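Local coordinates for protein p-nitrophenyl phosphatase (Pho2) (Archaeoglobus fulgidus, PDB 3QGM) that probably acts as a metal-dependent phosphatase of the haloacid dehalogenase (HAD) superfamily, hydrolysing phosphate esters such as p-nitrophenyl phosphate, at residues Ile19-Val30 with Glu59-Glu67; Val93-Leu101 with Val122-Leu133. All coordinates share one frame; numbering follows the deposited sequence. Where two conformers were deposited one is given.

Contact 1: residues Ile19-Val30 with Glu59-Glu67; sequences IGKSVTPIPEGV and ERLRSFGLE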
loop_
_atom_site.group_PDB
_atom_site.type_symbol
_atom_site.label_atom_id
_atom_site.label_comp_id
_atom_site.label_asym_id
_atom_site.label_seq_id
_atom_site.Cartn_x
_atom_site.Cartn_y
_atom_site.Cartn_z
ATOM N N ILE A 19 -26.398 -14.842 3.841
ATOM C CA ILE A 19 -27.590 -14.588 4.675
ATOM C C ILE A 19 -28.119 -13.155 4.575
ATOM O O ILE A 19 -29.347 -12.889 4.655
ATOM C CB ILE A 19 -27.268 -14.942 6.118
ATOM C CG1 ILE A 19 -26.977 -16.441 6.184
ATOM C CG2 ILE A 19 -28.408 -14.596 7.054
ATOM C CD1 ILE A 19 -25.842 -16.704 7.091
ATOM N N GLY A 20 -27.203 -12.236 4.349
ATOM C CA GLY A 20 -27.585 -10.886 4.083
ATOM C C GLY A 20 -26.587 -10.201 3.196
ATOM O O GLY A 20 -25.508 -10.707 2.902
ATOM N N LYS A 21 -26.986 -9.053 2.735
ATOM C CA LYS A 21 -26.088 -8.131 2.096
ATOM C C LYS A 21 -26.155 -6.844 2.902
ATOM O O LYS A 21 -27.160 -6.150 2.888
ATOM C CB LYS A 21 -26.530 -7.906 0.659
ATOM C CG LYS A 21 -25.386 -7.892 -0.324
ATOM C CD LYS A 21 -25.870 -8.251 -1.763
ATOM C CE LYS A 21 -25.992 -9.798 -2.026
ATOM N NZ LYS A 21 -26.851 -10.075 -3.234
ATOM N N SER A 22 -25.108 -6.561 3.654
ATOM C CA SER A 22 -25.156 -5.429 4.601
ATOM C C SER A 22 -26.400 -5.630 5.475
ATOM O O SER A 22 -26.585 -6.705 6.000
ATOM C CB SER A 22 -25.154 -4.079 3.833
ATOM O OG SER A 22 -25.163 -2.940 4.702
ATOM N N VAL A 23 -27.294 -4.648 5.577
ATOM C CA VAL A 23 -28.452 -4.775 6.440
ATOM C C VAL A 23 -29.658 -5.438 5.807
ATOM O O VAL A 23 -30.692 -5.563 6.448
ATOM C CB VAL A 23 -28.911 -3.388 6.956
ATOM C CG1 VAL A 23 -27.822 -2.818 7.921
ATOM C CG2 VAL A 23 -29.215 -2.462 5.745
ATOM N N THR A 24 -29.538 -5.882 4.561
ATOM C CA THR A 24 -30.651 -6.462 3.883
ATOM C C THR A 24 -30.572 -8.000 3.834
ATOM O O THR A 24 -29.599 -8.549 3.330
ATOM C CB THR A 24 -30.671 -5.886 2.455
ATOM O OG1 THR A 24 -30.470 -4.475 2.560
ATOM C CG2 THR A 24 -31.994 -6.199 1.738
ATOM N N PRO A 25 -31.610 -8.697 4.315
ATOM C CA PRO A 25 -31.525 -10.167 4.387
ATOM C C PRO A 25 -31.679 -10.786 3.011
ATOM O O PRO A 25 -32.411 -10.225 2.235
ATOM C CB PRO A 25 -32.731 -10.548 5.266
ATOM C CG PRO A 25 -33.719 -9.411 5.122
ATOM C CD PRO A 25 -32.934 -8.187 4.723
ATOM N N ILE A 26 -30.969 -11.880 2.704
ATOM C CA ILE A 26 -31.239 -12.682 1.496
ATOM C C ILE A 26 -32.285 -13.668 1.972
ATOM O O ILE A 26 -31.982 -14.490 2.831
ATOM C CB ILE A 26 -29.943 -13.483 1.006
ATOM C CG1 ILE A 26 -28.721 -12.582 0.854
ATOM C CG2 ILE A 26 -30.193 -14.320 -0.264
ATOM C CD1 ILE A 26 -28.982 -11.264 0.277
ATOM N N PRO A 27 -33.537 -13.559 1.494
ATOM C CA PRO A 27 -34.558 -14.373 2.124
ATOM C C PRO A 27 -34.252 -15.865 2.042
ATOM O O PRO A 27 -34.512 -16.594 2.983
ATOM C CB PRO A 27 -35.839 -14.050 1.318
ATOM C CG PRO A 27 -35.563 -12.843 0.546
ATOM C CD PRO A 27 -34.078 -12.701 0.416
ATOM N N GLU A 28 -33.695 -16.318 0.923
ATOM C CA GLU A 28 -33.383 -17.740 0.737
ATOM C C GLU A 28 -32.283 -18.202 1.695
ATOM O O GLU A 28 -32.250 -19.371 2.114
ATOM C CB GLU A 28 -32.960 -18.011 -0.707
ATOM C CG GLU A 28 -33.931 -17.503 -1.757
ATOM C CD GLU A 28 -33.479 -16.195 -2.431
ATOM O OE1 GLU A 28 -33.180 -15.203 -1.729
ATOM O OE2 GLU A 28 -33.460 -16.170 -3.682
ATOM N N GLY A 29 -31.368 -17.287 2.036
ATOM C CA GLY A 29 -30.357 -17.545 3.074
ATOM C C GLY A 29 -30.919 -17.603 4.496
ATOM O O GLY A 29 -30.561 -18.486 5.299
ATOM N N VAL A 30 -31.801 -16.662 4.835
ATOM C CA VAL A 30 -32.490 -16.692 6.122
ATOM C C VAL A 30 -33.277 -17.987 6.279
ATOM O O VAL A 30 -33.143 -18.678 7.287
ATOM C CB VAL A 30 -33.440 -15.444 6.308
ATOM C CG1 VAL A 30 -34.458 -15.696 7.418
ATOM C CG2 VAL A 30 -32.628 -14.166 6.572
ATOM N N GLU A 59 -26.671 -8.613 16.604
ATOM C CA GLU A 59 -27.917 -7.876 16.532
ATOM C C GLU A 59 -28.441 -7.844 15.091
ATOM O O GLU A 59 -29.614 -8.059 14.887
ATOM C CB GLU A 59 -27.761 -6.469 17.156
ATOM C CG GLU A 59 -27.702 -6.571 18.660
ATOM C CD GLU A 59 -27.374 -5.249 19.383
ATOM O OE1 GLU A 59 -27.405 -4.175 18.759
ATOM O OE2 GLU A 59 -27.090 -5.330 20.575
ATOM N N ARG A 60 -27.572 -7.720 14.097
ATOM C CA ARG A 60 -28.033 -7.769 12.719
ATOM C C ARG A 60 -28.696 -9.093 12.347
ATOM O O ARG A 60 -29.817 -9.098 11.798
ATOM C CB ARG A 60 -26.943 -7.419 11.757
ATOM C CG ARG A 60 -27.405 -7.527 10.294
ATOM C CD ARG A 60 -26.293 -7.165 9.363
ATOM N NE ARG A 60 -25.782 -5.858 9.697
ATOM C CZ ARG A 60 -24.699 -5.296 9.183
ATOM N NH1 ARG A 60 -23.973 -5.924 8.268
ATOM N NH2 ARG A 60 -24.348 -4.083 9.599
ATOM N N LEU A 61 -28.045 -10.216 12.633
ATOM C CA LEU A 61 -28.658 -11.520 12.344
ATOM C C LEU A 61 -30.036 -11.647 13.006
ATOM O O LEU A 61 -30.996 -12.111 12.385
ATOM C CB LEU A 61 -27.774 -12.701 12.758
ATOM C CG LEU A 61 -26.498 -12.865 11.888
ATOM C CD1 LEU A 61 -25.756 -14.084 12.255
ATOM C CD2 LEU A 61 -26.850 -12.919 10.438
ATOM N N ARG A 62 -30.133 -11.224 14.271
ATOM C CA ARG A 62 -31.448 -11.219 14.919
ATOM C C ARG A 62 -32.455 -10.314 14.218
ATOM O O ARG A 62 -33.606 -10.684 14.154
ATOM C CB ARG A 62 -31.362 -10.893 16.417
ATOM C CG ARG A 62 -30.510 -11.892 17.200
ATOM C CD ARG A 62 -30.066 -11.278 18.561
ATOM N NE ARG A 62 -29.545 -12.294 19.462
ATOM C CZ ARG A 62 -29.019 -12.056 20.673
ATOM N NH1 ARG A 62 -28.914 -10.808 21.165
ATOM N NH2 ARG A 62 -28.596 -13.080 21.393
ATOM N N SER A 63 -32.042 -9.165 13.679
ATOM C CA SER A 63 -32.968 -8.307 12.924
ATOM C C SER A 63 -33.488 -9.014 11.656
ATOM O O SER A 63 -34.542 -8.649 11.150
ATOM C CB SER A 63 -32.366 -6.939 12.574
ATOM O OG SER A 63 -31.498 -6.975 11.437
ATOM N N PHE A 64 -32.747 -10.000 11.143
ATOM C CA PHE A 64 -33.204 -10.816 10.003
ATOM C C PHE A 64 -34.218 -11.877 10.413
ATOM O O PHE A 64 -34.801 -12.552 9.579
ATOM C CB PHE A 64 -32.008 -11.529 9.338
ATOM C CG PHE A 64 -31.005 -10.601 8.693
ATOM C CD1 PHE A 64 -31.327 -9.299 8.371
ATOM C CD2 PHE A 64 -29.735 -11.050 8.392
ATOM C CE1 PHE A 64 -30.413 -8.477 7.779
ATOM C CE2 PHE A 64 -28.809 -10.214 7.793
ATOM C CZ PHE A 64 -29.139 -8.928 7.511
ATOM N N GLY A 65 -34.385 -12.082 11.712
ATOM C CA GLY A 65 -35.379 -13.021 12.189
ATOM C C GLY A 65 -34.775 -14.306 12.698
ATOM O O GLY A 65 -35.497 -15.260 12.991
ATOM N N LEU A 66 -33.447 -14.351 12.802
ATOM C CA LEU A 66 -32.769 -15.568 13.198
ATOM C C LEU A 66 -32.593 -15.560 14.716
ATOM O O LEU A 66 -32.388 -14.502 15.331
ATOM C CB LEU A 66 -31.402 -15.695 12.488
ATOM C CG LEU A 66 -31.414 -15.530 10.957
ATOM C CD1 LEU A 66 -30.072 -15.897 10.383
ATOM C CD2 LEU A 66 -32.480 -16.368 10.314
ATOM N N GLU A 67 -32.662 -16.756 15.280
ATOM C CA GLU A 67 -32.451 -16.991 16.677
ATOM C C GLU A 67 -30.991 -17.396 16.776
ATOM O O GLU A 67 -30.614 -18.437 16.260
ATOM C CB GLU A 67 -33.354 -18.128 17.156
ATOM C CG GLU A 67 -33.835 -18.011 18.598
ATOM C CD GLU A 67 -35.373 -18.032 18.679
ATOM O OE1 GLU A 67 -35.997 -17.014 18.283
ATOM O OE2 GLU A 67 -35.953 -19.062 19.110
#
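The backbone of the antiparallel hairpin formed by strands 20-21 and 24-25 draws nearest to the C-terminal turn of helix 54-63 where the CA atoms of Pro25 and Phe64 lie 5.9 Å apart, and side chains of 59-67, above all Phe64, pack on both side chains and backbone of 19-30. Phe64 is the centrepiece. Its CG stands anti to the carbonyl carbon (chi1 -65°), a setting that directs the ring from the helix end onto the hairpin. Pro25 lies over one face as a CH-pi partner, with CB 4.0 Å from the ring centroid; the opposite face is covered near its rim by the carbonyl oxygen of Arg60. Around the edge stand the carbonyl oxygens of Ser22 and Val23, the latter 3.2 Å from Phe64 CE1, where the slightly positive ring hydrogens would suit them. Replacing Phe64 with an alanine would take away the ring, and is likely to open a gap beside Pro25 and leave the hairpin without its main apolar hold on the helix end. Deeper in, Ile19 CG2 nestles among Phe64, Leu61 and Leu66, 3.9 Å from Leu66 CD1. Val30, at the start of helix 27-38, divides its branches: CG1 reaches Leu66 CD2 at 3.6 Å, while CG2 turns to Phe64 CB. Arg60 runs extended through its first two torsions, which carries CD to 3.4 Å from Ser22 O; a bend at chi3 (-55°) then lays one guanidinium face against Val23 CG1. Beyond Phe64, Gly65 takes positive phi in a Schellman motif that ends the helix. Ser22 N also bonds to Asp16, a ligand of the calcium ion. The hairpin after the metal-binding strand, closed by a type II' turn over Lys21-Thr24, is consistent with the flap of the HAD Rossmann-like fold.

Contact 2: residues Val93-Leu101 with Val122-Leu133; sequences VFTTGEEGL and VVGSNRKINFEL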
loop_
_atom_site.group_PDB
_atom_site.type_symbol
_atom_site.label_atom_id
_atom_site.label_comp_id
_atom_site.label_asym_id
_atom_site.label_seq_id
_atom_site.Cartn_x
_atom_site.Cartn_y
_atom_site.Cartn_z
ATOM N N VAL A 93 -1.641 -2.577 22.831
ATOM C CA VAL A 93 -1.901 -2.641 21.421
ATOM C C VAL A 93 -2.086 -1.240 20.817
ATOM O O VAL A 93 -2.616 -0.317 21.468
ATOM C CB VAL A 93 -3.159 -3.522 21.113
ATOM C CG1 VAL A 93 -3.045 -4.890 21.750
ATOM C CG2 VAL A 93 -4.456 -2.862 21.586
ATOM N N PHE A 94 -1.627 -1.103 19.574
ATOM C CA PHE A 94 -1.908 0.040 18.705
ATOM C C PHE A 94 -2.581 -0.529 17.461
ATOM O O PHE A 94 -2.134 -1.550 16.897
ATOM C CB PHE A 94 -0.640 0.795 18.350
ATOM C CG PHE A 94 -0.833 1.786 17.237
ATOM C CD1 PHE A 94 -1.355 3.029 17.494
ATOM C CD2 PHE A 94 -0.576 1.432 15.939
ATOM C CE1 PHE A 94 -1.564 3.929 16.480
ATOM C CE2 PHE A 94 -0.803 2.307 14.908
ATOM C CZ PHE A 94 -1.308 3.575 15.186
ATOM N N THR A 95 -3.693 0.076 17.091
ATOM C CA THR A 95 -4.464 -0.346 15.928
ATOM C C THR A 95 -4.699 0.775 14.897
ATOM O O THR A 95 -4.799 1.947 15.262
ATOM C CB THR A 95 -5.783 -0.940 16.346
ATOM O OG1 THR A 95 -6.413 -1.487 15.205
ATOM C CG2 THR A 95 -6.704 0.170 17.009
ATOM N N THR A 96 -4.772 0.389 13.617
ATOM C CA THR A 96 -5.130 1.297 12.535
ATOM C C THR A 96 -6.658 1.304 12.339
ATOM O O THR A 96 -7.181 2.048 11.518
ATOM C CB THR A 96 -4.504 0.877 11.189
ATOM O OG1 THR A 96 -4.948 -0.442 10.835
ATOM C CG2 THR A 96 -2.979 0.878 11.247
ATOM N N GLY A 97 -7.357 0.486 13.127
ATOM C CA GLY A 97 -8.712 0.094 12.812
ATOM C C GLY A 97 -9.763 1.037 13.335
ATOM O O GLY A 97 -9.459 2.039 13.952
ATOM N N GLU A 98 -11.009 0.723 13.016
ATOM C CA GLU A 98 -12.149 1.575 13.367
ATOM C C GLU A 98 -12.715 1.242 14.771
ATOM O O GLU A 98 -12.190 0.369 15.480
ATOM C CB GLU A 98 -13.244 1.392 12.322
ATOM C CG GLU A 98 -12.848 1.875 10.922
ATOM C CD GLU A 98 -14.029 2.079 10.034
ATOM O OE1 GLU A 98 -15.164 1.899 10.524
ATOM O OE2 GLU A 98 -13.823 2.385 8.838
ATOM N N GLU A 99 -13.791 1.911 15.154
ATOM C CA GLU A 99 -14.285 1.788 16.533
ATOM C C GLU A 99 -14.696 0.389 16.966
ATOM O O GLU A 99 -14.533 0.037 18.109
ATOM C CB GLU A 99 -15.433 2.777 16.784
ATOM C CG GLU A 99 -14.973 4.128 16.449
ATOM C CD GLU A 99 -15.596 5.200 17.234
ATOM O OE1 GLU A 99 -16.825 5.162 17.431
ATOM O OE2 GLU A 99 -14.819 6.088 17.623
ATOM N N GLY A 100 -15.247 -0.381 16.068
ATOM C CA GLY A 100 -15.666 -1.720 16.399
ATOM C C GLY A 100 -14.512 -2.657 16.674
ATOM O O GLY A 100 -14.647 -3.579 17.485
ATOM N N LEU A 101 -13.365 -2.442 16.016
ATOM C CA LEU A 101 -12.185 -3.209 16.362
ATOM C C LEU A 101 -11.628 -2.800 17.723
ATOM O O LEU A 101 -11.328 -3.667 18.573
ATOM C CB LEU A 101 -11.127 -3.079 15.301
ATOM C CG LEU A 101 -9.818 -3.794 15.572
ATOM C CD1 LEU A 101 -9.993 -5.296 15.906
ATOM C CD2 LEU A 101 -8.893 -3.610 14.335
ATOM N N VAL A 122 -1.993 -3.938 15.370
ATOM C CA VAL A 122 -3.226 -4.557 14.936
ATOM C C VAL A 122 -3.782 -3.771 13.738
ATOM O O VAL A 122 -4.132 -2.608 13.841
ATOM C CB VAL A 122 -4.247 -4.615 16.101
ATOM C CG1 VAL A 122 -5.491 -5.379 15.717
ATOM C CG2 VAL A 122 -3.582 -5.259 17.320
ATOM N N VAL A 123 -3.755 -4.398 12.573
ATOM C CA VAL A 123 -4.103 -3.711 11.354
ATOM C C VAL A 123 -5.501 -4.142 11.001
ATOM O O VAL A 123 -5.762 -5.303 10.863
ATOM C CB VAL A 123 -3.100 -4.077 10.236
ATOM C CG1 VAL A 123 -3.716 -3.823 8.889
ATOM C CG2 VAL A 123 -1.773 -3.291 10.412
ATOM N N GLY A 124 -6.417 -3.200 10.946
ATOM C CA GLY A 124 -7.750 -3.408 10.415
ATOM C C GLY A 124 -8.064 -2.207 9.503
ATOM O O GLY A 124 -7.459 -1.136 9.641
ATOM N N SER A 125 -9.005 -2.404 8.582
ATOM C CA SER A 125 -9.446 -1.352 7.705
ATOM C C SER A 125 -9.942 -0.138 8.459
ATOM O O SER A 125 -10.504 -0.284 9.554
ATOM C CB SER A 125 -10.572 -1.846 6.819
ATOM O OG SER A 125 -10.703 -0.957 5.749
ATOM N N ASN A 126 -9.749 1.038 7.880
ATOM C CA ASN A 126 -10.254 2.298 8.447
ATOM C C ASN A 126 -10.633 3.312 7.365
ATOM O O ASN A 126 -9.752 3.827 6.619
ATOM C CB ASN A 126 -9.172 2.889 9.347
ATOM C CG ASN A 126 -9.704 3.911 10.308
ATOM O OD1 ASN A 126 -10.695 4.575 10.028
ATOM N ND2 ASN A 126 -9.027 4.073 11.437
ATOM N N ARG A 127 -11.923 3.663 7.328
ATOM C CA ARG A 127 -12.447 4.620 6.381
ATOM C C ARG A 127 -11.867 6.019 6.673
ATOM O O ARG A 127 -11.908 6.898 5.852
ATOM C CB ARG A 127 -13.996 4.611 6.477
ATOM C CG ARG A 127 -14.735 5.137 5.251
ATOM C CD ARG A 127 -16.258 4.931 5.394
ATOM N NE ARG A 127 -16.794 5.541 6.610
ATOM C CZ ARG A 127 -16.996 6.843 6.787
ATOM N NH1 ARG A 127 -16.697 7.717 5.821
ATOM N NH2 ARG A 127 -17.486 7.278 7.950
ATOM N N LYS A 128 -11.305 6.196 7.865
ATOM C CA LYS A 128 -10.663 7.427 8.280
ATOM C C LYS A 128 -9.132 7.331 8.203
ATOM O O LYS A 128 -8.415 8.139 8.821
ATOM C CB LYS A 128 -11.131 7.817 9.682
ATOM C CG LYS A 128 -12.547 8.368 9.702
ATOM C CD LYS A 128 -12.989 8.865 11.131
ATOM C CE LYS A 128 -14.384 9.614 11.116
ATOM N NZ LYS A 128 -15.544 8.820 11.703
ATOM N N ILE A 129 -8.635 6.363 7.424
ATOM C CA ILE A 129 -7.195 6.200 7.278
ATOM C C ILE A 129 -6.622 7.499 6.705
ATOM O O ILE A 129 -7.217 8.154 5.830
ATOM C CB ILE A 129 -6.826 4.931 6.396
ATOM C CG1 ILE A 129 -5.331 4.612 6.462
ATOM C CG2 ILE A 129 -7.186 5.117 4.972
ATOM C CD1 ILE A 129 -4.869 4.117 7.766
ATOM N N ASN A 130 -5.469 7.883 7.204
ATOM C CA ASN A 130 -4.819 9.117 6.748
ATOM C C ASN A 130 -3.312 9.030 6.882
ATOM O O ASN A 130 -2.792 8.005 7.337
ATOM C CB ASN A 130 -5.387 10.342 7.488
ATOM C CG ASN A 130 -5.100 10.335 8.980
ATOM O OD1 ASN A 130 -4.281 9.573 9.479
ATOM N ND2 ASN A 130 -5.817 11.193 9.708
ATOM N N PHE A 131 -2.599 10.076 6.497
ATOM C CA PHE A 131 -1.130 10.016 6.508
ATOM C C PHE A 131 -0.573 9.777 7.918
ATOM O O PHE A 131 0.355 8.966 8.126
ATOM C CB PHE A 131 -0.563 11.294 5.925
ATOM C CG PHE A 131 0.895 11.220 5.553
ATOM C CD1 PHE A 131 1.303 10.537 4.407
ATOM C CD2 PHE A 131 1.831 11.893 6.285
ATOM C CE1 PHE A 131 2.665 10.519 4.015
ATOM C CE2 PHE A 131 3.161 11.864 5.924
ATOM C CZ PHE A 131 3.581 11.173 4.769
ATOM N N GLU A 132 -1.154 10.454 8.901
ATOM C CA GLU A 132 -0.667 10.348 10.280
ATOM C C GLU A 132 -0.834 8.924 10.760
ATOM O O GLU A 132 0.105 8.342 11.302
ATOM C CB GLU A 132 -1.388 11.325 11.232
ATOM C CG GLU A 132 -1.274 10.905 12.727
ATOM C CD GLU A 132 -1.706 11.990 13.735
ATOM O OE1 GLU A 132 -2.826 12.548 13.610
ATOM O OE2 GLU A 132 -0.894 12.266 14.655
ATOM N N LEU A 133 -2.009 8.333 10.546
ATOM C CA LEU A 133 -2.208 6.950 10.985
ATOM C C LEU A 133 -1.281 5.972 10.222
ATOM O O LEU A 133 -0.742 5.017 10.827
ATOM C CB LEU A 133 -3.672 6.563 10.824
ATOM C CG LEU A 133 -4.197 5.338 11.522
ATOM C CD1 LEU A 133 -3.656 5.227 12.965
ATOM C CD2 LEU A 133 -5.727 5.451 11.505
HETATM O O HOH W 1 -10.968 -1.606 11.525
HETATM O O HOH W 2 -13.116 0.230 6.850
#
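Thr95 and Val122 pair as neighbours in a parallel sheet, and the tight part of the contact begins there. Val122 N gives a bond to Phe94 O at 2.8 Å, and Val122 O is gripped twice: Thr96 N approaches almost in line with the carbonyl, whereas Thr95 OG1 comes from above its plane at 2.9 Å. The same Thr95 hydroxyl accepts from Gly97 N, forming an ST turn. Thr96 holds OG1 between its backbone N and carbonyl carbon (chi1 60°), from where it donates to Gly124 O at 2.9 Å. Asn126 ND2 then reaches Thr96 O at 2.7 Å, with that oxygen almost in the amide plane, while Asn126 OD1 closes an Asx turn on Lys128 N. Leu133 places CD1 3.6 Å from Phe94 CZ, and Leu101 CD2 packs on Val122 CG1.

Packing gives way to water around Glu98. One water accepts from its backbone N at 2.8 Å; another donates to Glu98 OE2. The extended Glu98 side chain also uses the anti side of OE2 to accept from Arg127 N at 2.7 Å, in a nearly straight bond (168°). Close by, Ile129 packs on Phe131 of the second subunit. Adjacent parallel strands, each leading through a loop into a helix, are typical of an alpha/beta domain, here consistent with the cap of a UmpH-like HAD phosphatase.

How the contacts relate
Contact 1 closes before contact 2 opens along the chain, and the two are separate: their centres lie 27 Å apart and their nearest atoms about 11 Å. They share no sheet. Contact 1 sits beside the six-stranded parallel sheet that carries the metal-binding strand 10-14, packing the hairpin and the first turn of helix 27-38 against the end of helix 54-63. Contact 2 belongs to the five-stranded parallel sheet, where strands 92-95 and 120-123 run side by side. The first thus lies near the calcium site, with Ser22 bonded to Asp16, whereas the second builds a region away from the annotated sites and reaches the second subunit, a division consistent with a HAD core and its cap.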